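Local atomic coordinates of glycerol-3-phosphate dehydrogenase [NAD(P)+] (Coxiella burnetii, PDB entry 3K96), a protein that probably catalyses the NAD(P)H-dependent reduction of dihydroxyacetone phosphate to sn-glycerol 3-phosphate, the key precursor for phospholipid synthesis. Residues Gly307-His315 and Thr328-His336. Residues are numbered along the deposited sequence; the frame is centred on the assembly and turned at random.
Sequences GLYNTDQVH and TFQVHRILH
His315 lies between His332 and Phe329 in an aromatic cluster that joins two successive helices, 307-320 and 326-336, of the all-helical C-terminal domain, whose short segments approach to 9.5 Å between axes at an angle of 119°. It illustrates how one imidazole can serve two rings at once, through its face and through its edge. Toward His332 it offers a face: the rings form a face-to-face stack, nearly parallel, with centroids 3.9 Å apart. Toward Phe329 it turns an edge, in an edge-to-face contact with the planes at 59°: CD2 sits over the centre of the phenyl face and NE2 lies toward CD1 and CE1. Having CG anti to the backbone N (chi1 -178°) carries the His315 ring across the gap to both partners. Further along, Thr311 is a knob in a hole formed by Thr328, Val331, His332 and Leu335. Its methyl CG2 enters the hole, 3.7 Å from His332 N, while OG1 turns back within its own helix to hydrogen-bond Gly307 O. Behind this packing, Ile218 of helix 206-228 touches both Thr311 and Thr328. One helical turn on from His332, His336 NE2 donates to Asp312 OD1 at 2.6 Å, on the syn side but somewhat out of the carboxylate plane. A water links His315 to the backbone of Phe329, donating to Phe329 O at 2.7 Å and accepting a weak bond from His315 NE2 at 3.3 Å.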
ATOM      1  N   GLY A 307     -13.854   7.949  11.324  1.00 32.26           N
ATOM      2  CA  GLY A 307     -13.419   6.586  11.610  1.00 30.92           C
ATOM      3  C   GLY A 307     -14.140   5.851  12.711  1.00 30.36           C
ATOM      4  O   GLY A 307     -14.375   4.645  12.593  1.00 30.37           O
ATOM      5  N   LEU A 308     -14.457   6.538  13.802  1.00 31.15           N
ATOM      6  CA  LEU A 308     -15.164   5.871  14.916  1.00 32.81           C
ATOM      7  C   LEU A 308     -16.578   5.474  14.452  1.00 32.06           C
ATOM      8  O   LEU A 308     -17.017   4.355  14.660  1.00 32.79           O
ATOM      9  CB  LEU A 308     -15.240   6.736  16.179  1.00 32.87           C
ATOM     10  CG  LEU A 308     -13.936   7.068  16.899  1.00 35.13           C
ATOM     11  CD1 LEU A 308     -13.137   8.053  16.077  1.00 37.05           C
ATOM     12  CD2 LEU A 308     -14.240   7.667  18.251  1.00 32.68           C
ATOM     13  N   TYR A 309     -17.270   6.411  13.818  1.00 32.39           N
ATOM     14  CA  TYR A 309     -18.591   6.142  13.263  1.00 32.05           C
ATOM     15  C   TYR A 309     -18.498   5.014  12.243  1.00 30.81           C
ATOM     16  O   TYR A 309     -19.299   4.084  12.293  1.00 33.00           O
ATOM     17  CB  TYR A 309     -19.146   7.409  12.618  1.00 32.58           C
ATOM     18  CG  TYR A 309     -20.569   7.317  12.167  1.00 33.49           C
ATOM     19  CD1 TYR A 309     -21.619   7.434  13.081  1.00 36.51           C
ATOM     20  CD2 TYR A 309     -20.879   7.198  10.821  1.00 36.76           C
ATOM     21  CE1 TYR A 309     -22.954   7.381  12.652  1.00 39.00           C
ATOM     22  CE2 TYR A 309     -22.197   7.148  10.384  1.00 38.06           C
ATOM     23  CZ  TYR A 309     -23.228   7.235  11.295  1.00 39.04           C
ATOM     24  OH  TYR A 309     -24.530   7.190  10.840  1.00 41.23           O
ATOM     25  N   ASN A 310     -17.537   5.079  11.323  1.00 30.10           N
ATOM     26  CA  ASN A 310     -17.368   4.004  10.350  1.00 30.82           C
ATOM     27  C   ASN A 310     -17.196   2.652  11.061  1.00 29.46           C
ATOM     28  O   ASN A 310     -17.756   1.661  10.632  1.00 28.33           O
ATOM     29  CB  ASN A 310     -16.114   4.157   9.470  1.00 31.40           C
ATOM     30  CG  ASN A 310     -16.138   5.352   8.516  1.00 37.13           C
ATOM     31  OD1 ASN A 310     -15.073   5.726   8.006  1.00 38.85           O
ATOM     32  ND2 ASN A 310     -17.307   5.944   8.262  1.00 34.66           N
ATOM     33  N   THR A 311     -16.362   2.615  12.108  1.00 28.61           N
ATOM     34  CA  THR A 311     -16.078   1.378  12.826  1.00 28.22           C
ATOM     35  C   THR A 311     -17.370   0.812  13.391  1.00 28.73           C
ATOM     36  O   THR A 311     -17.682  -0.376  13.232  1.00 28.83           O
ATOM     37  CB  THR A 311     -15.067   1.585  13.997  1.00 28.29           C
ATOM     38  OG1 THR A 311     -13.841   2.114  13.502  1.00 27.18           O
ATOM     39  CG2 THR A 311     -14.757   0.273  14.714  1.00 29.73           C
ATOM     40  N   ASP A 312     -18.142   1.672  14.025  1.00 28.61           N
ATOM     41  CA  ASP A 312     -19.399   1.227  14.631  1.00 28.75           C
ATOM     42  C   ASP A 312     -20.386   0.706  13.608  1.00 28.13           C
ATOM     43  O   ASP A 312     -21.021  -0.323  13.839  1.00 27.40           O
ATOM     44  CB  ASP A 312     -20.021   2.366  15.447  1.00 28.87           C
ATOM     45  CG  ASP A 312     -19.183   2.723  16.659  1.00 34.71           C
ATOM     46  OD1 ASP A 312     -18.303   1.890  17.033  1.00 34.81           O
ATOM     47  OD2 ASP A 312     -19.397   3.825  17.232  1.00 33.70           O
ATOM     48  N   GLN A 313     -20.495   1.378  12.457  1.00 27.32           N
ATOM     49  CA  GLN A 313     -21.478   0.947  11.442  1.00 27.19           C
ATOM     50  C   GLN A 313     -21.071  -0.360  10.775  1.00 26.64           C
ATOM     51  O   GLN A 313     -21.900  -1.255  10.586  1.00 26.28           O
ATOM     52  CB  GLN A 313     -21.705   2.027  10.376  1.00 26.24           C
ATOM     53  CG  GLN A 313     -22.260   3.332  10.911  1.00 27.49           C
ATOM     54  CD  GLN A 313     -23.618   3.173  11.552  1.00 34.13           C
ATOM     55  OE1 GLN A 313     -24.503   2.500  11.027  1.00 35.23           O
ATOM     56  NE2 GLN A 313     -23.792   3.800  12.692  1.00 34.69           N
ATOM     57  N   VAL A 314     -19.791  -0.481  10.444  1.00 26.24           N
ATOM     58  CA  VAL A 314     -19.300  -1.674   9.796  1.00 26.89           C
ATOM     59  C   VAL A 314     -19.317  -2.846  10.756  1.00 27.56           C
ATOM     60  O   VAL A 314     -19.671  -3.961  10.363  1.00 27.27           O
ATOM     61  CB  VAL A 314     -17.898  -1.459   9.182  1.00 28.04           C
ATOM     62  CG1 VAL A 314     -17.299  -2.772   8.717  1.00 26.34           C
ATOM     63  CG2 VAL A 314     -17.994  -0.469   8.036  1.00 26.64           C
ATOM     64  N   HIS A 315     -18.974  -2.598  12.012  1.00 29.27           N
ATOM     65  CA  HIS A 315     -18.995  -3.669  13.027  1.00 30.89           C
ATOM     66  C   HIS A 315     -20.412  -4.237  13.120  1.00 32.14           C
ATOM     67  O   HIS A 315     -20.594  -5.448  13.112  1.00 32.46           O
ATOM     68  CB  HIS A 315     -18.546  -3.157  14.390  1.00 30.52           C
ATOM     69  CG  HIS A 315     -18.506  -4.219  15.453  1.00 31.23           C
ATOM     70  ND1 HIS A 315     -19.467  -4.331  16.435  1.00 34.12           N
ATOM     71  CD2 HIS A 315     -17.619  -5.209  15.685  1.00 33.83           C
ATOM     72  CE1 HIS A 315     -19.170  -5.347  17.228  1.00 35.14           C
ATOM     73  NE2 HIS A 315     -18.053  -5.900  16.790  1.00 33.11           N
ATOM     74  N   THR A 328     -11.293  -4.670  12.267  1.00 30.85           N
ATOM     75  CA  THR A 328     -12.451  -3.830  12.593  1.00 31.36           C
ATOM     76  C   THR A 328     -12.980  -4.160  13.978  1.00 31.92           C
ATOM     77  O   THR A 328     -13.328  -3.275  14.735  1.00 31.29           O
ATOM     78  CB  THR A 328     -13.572  -4.039  11.571  1.00 30.19           C
ATOM     79  OG1 THR A 328     -13.078  -3.683  10.270  1.00 30.18           O
ATOM     80  CG2 THR A 328     -14.798  -3.221  11.945  1.00 29.11           C
ATOM     81  N   PHE A 329     -13.017  -5.446  14.308  1.00 32.26           N
ATOM     82  CA  PHE A 329     -13.500  -5.852  15.613  1.00 33.08           C
ATOM     83  C   PHE A 329     -12.577  -5.408  16.735  1.00 30.55           C
ATOM     84  O   PHE A 329     -13.061  -4.998  17.786  1.00 29.76           O
ATOM     85  CB  PHE A 329     -13.758  -7.353  15.663  1.00 34.93           C
ATOM     86  CG  PHE A 329     -15.044  -7.746  15.020  1.00 42.21           C
ATOM     87  CD1 PHE A 329     -15.957  -8.545  15.693  1.00 49.36           C
ATOM     88  CD2 PHE A 329     -15.387  -7.255  13.754  1.00 46.77           C
ATOM     89  CE1 PHE A 329     -17.175  -8.891  15.093  1.00 51.47           C
ATOM     90  CE2 PHE A 329     -16.580  -7.593  13.161  1.00 48.49           C
ATOM     91  CZ  PHE A 329     -17.482  -8.415  13.829  1.00 51.33           C
ATOM     92  N   GLN A 330     -11.263  -5.487  16.526  0.50 29.50           N
ATOM     93  CA  GLN A 330     -10.313  -5.040  17.551  0.50 28.53           C
ATOM     94  C   GLN A 330     -10.434  -3.540  17.755  0.50 28.05           C
ATOM     95  O   GLN A 330     -10.439  -3.065  18.885  0.50 28.14           O
ATOM     96  CB  GLN A 330      -8.877  -5.393  17.189  0.50 28.33           C
ATOM     97  CG  GLN A 330      -8.519  -6.848  17.359  0.50 26.46           C
ATOM     98  CD  GLN A 330      -8.411  -7.270  18.816  0.50 27.38           C
ATOM     99  OE1 GLN A 330      -9.324  -7.057  19.612  0.50 25.08           O
ATOM    100  NE2 GLN A 330      -7.284  -7.887  19.163  0.50 23.10           N
ATOM    101  N   VAL A 331     -10.540  -2.785  16.670  1.00 27.40           N
ATOM    102  CA  VAL A 331     -10.689  -1.324  16.812  1.00 26.31           C
ATOM    103  C   VAL A 331     -11.950  -1.036  17.642  1.00 26.76           C
ATOM    104  O   VAL A 331     -11.925  -0.220  18.573  1.00 26.54           O
ATOM    105  CB  VAL A 331     -10.710  -0.574  15.468  1.00 26.17           C
ATOM    106  CG1 VAL A 331     -11.045   0.913  15.680  1.00 22.64           C
ATOM    107  CG2 VAL A 331      -9.369  -0.720  14.769  1.00 24.41           C
ATOM    108  N   HIS A 332     -13.038  -1.739  17.341  1.00 26.55           N
ATOM    109  CA  HIS A 332     -14.275  -1.560  18.097  1.00 27.40           C
ATOM    110  C   HIS A 332     -14.054  -1.842  19.595  1.00 27.53           C
ATOM    111  O   HIS A 332     -14.586  -1.124  20.444  1.00 26.58           O
ATOM    112  CB  HIS A 332     -15.389  -2.474  17.541  1.00 28.70           C
ATOM    113  CG  HIS A 332     -16.760  -2.105  18.013  1.00 31.03           C
ATOM    114  ND1 HIS A 332     -17.344  -2.667  19.130  1.00 33.64           N
ATOM    115  CD2 HIS A 332     -17.651  -1.199  17.532  1.00 33.79           C
ATOM    116  CE1 HIS A 332     -18.546  -2.137  19.301  1.00 37.64           C
ATOM    117  NE2 HIS A 332     -18.750  -1.231  18.357  1.00 34.93           N
ATOM    118  N   ARG A 333     -13.283  -2.897  19.905  0.50 27.58           N
ATOM    119  CA  ARG A 333     -12.985  -3.262  21.291  0.50 27.32           C
ATOM    120  C   ARG A 333     -12.159  -2.168  21.969  0.50 27.77           C
ATOM    121  O   ARG A 333     -12.367  -1.846  23.135  0.50 27.83           O
ATOM    122  CB  ARG A 333     -12.219  -4.594  21.365  0.50 27.35           C
ATOM    123  CG  ARG A 333     -12.941  -5.821  20.816  0.50 27.18           C
ATOM    124  CD  ARG A 333     -12.025  -7.076  20.892  0.50 28.20           C
ATOM    125  NE  ARG A 333     -11.799  -7.488  22.271  0.50 25.15           N
ATOM    126  CZ  ARG A 333     -10.828  -8.302  22.689  0.50 23.32           C
ATOM    127  NH1 ARG A 333      -9.896  -8.793  21.855  0.50 19.36           N
ATOM    128  NH2 ARG A 333     -10.765  -8.577  23.974  0.50 16.76           N
ATOM    129  N   ILE A 334     -11.223  -1.592  21.226  1.00 27.95           N
ATOM    130  CA  ILE A 334     -10.387  -0.539  21.757  1.00 27.77           C
ATOM    131  C   ILE A 334     -11.252   0.663  22.122  1.00 28.11           C
ATOM    132  O   ILE A 334     -11.066   1.292  23.162  1.00 26.65           O
ATOM    133  CB  ILE A 334      -9.295  -0.161  20.740  1.00 27.62           C
ATOM    134  CG1 ILE A 334      -8.261  -1.285  20.677  1.00 30.16           C
ATOM    135  CG2 ILE A 334      -8.603   1.134  21.128  1.00 26.96           C
ATOM    136  CD1 ILE A 334      -7.233  -1.130  19.579  1.00 26.85           C
ATOM    137  N   LEU A 335     -12.228   0.963  21.276  1.00 29.34           N
ATOM    138  CA  LEU A 335     -13.097   2.119  21.498  1.00 29.65           C
ATOM    139  C   LEU A 335     -14.161   1.923  22.565  1.00 31.20           C
ATOM    140  O   LEU A 335     -14.438   2.830  23.354  1.00 32.28           O
ATOM    141  CB  LEU A 335     -13.843   2.469  20.189  1.00 29.14           C
ATOM    142  CG  LEU A 335     -13.057   2.914  18.958  1.00 28.13           C
ATOM    143  CD1 LEU A 335     -13.991   3.239  17.776  1.00 30.10           C
ATOM    144  CD2 LEU A 335     -12.216   4.123  19.286  1.00 24.71           C
ATOM    145  N   HIS A 336     -14.768   0.741  22.590  1.00 32.03           N
ATOM    146  CA  HIS A 336     -15.906   0.509  23.471  1.00 32.29           C
ATOM    147  C   HIS A 336     -15.715  -0.496  24.605  1.00 32.91           C
ATOM    148  O   HIS A 336     -16.547  -0.554  25.491  1.00 32.01           O
ATOM    149  CB  HIS A 336     -17.116   0.084  22.618  1.00 32.40           C
ATOM    150  CG  HIS A 336     -17.425   1.027  21.496  1.00 33.92           C
ATOM    151  ND1 HIS A 336     -17.981   2.269  21.702  1.00 38.86           N
ATOM    152  CD2 HIS A 336     -17.268   0.905  20.152  1.00 36.60           C
ATOM    153  CE1 HIS A 336     -18.140   2.881  20.537  1.00 38.99           C
ATOM    154  NE2 HIS A 336     -17.709   2.076  19.581  1.00 34.98           N
TER
HETATM  155  O   HOH W   1     -15.244  -6.498  18.368  0.50 43.99           O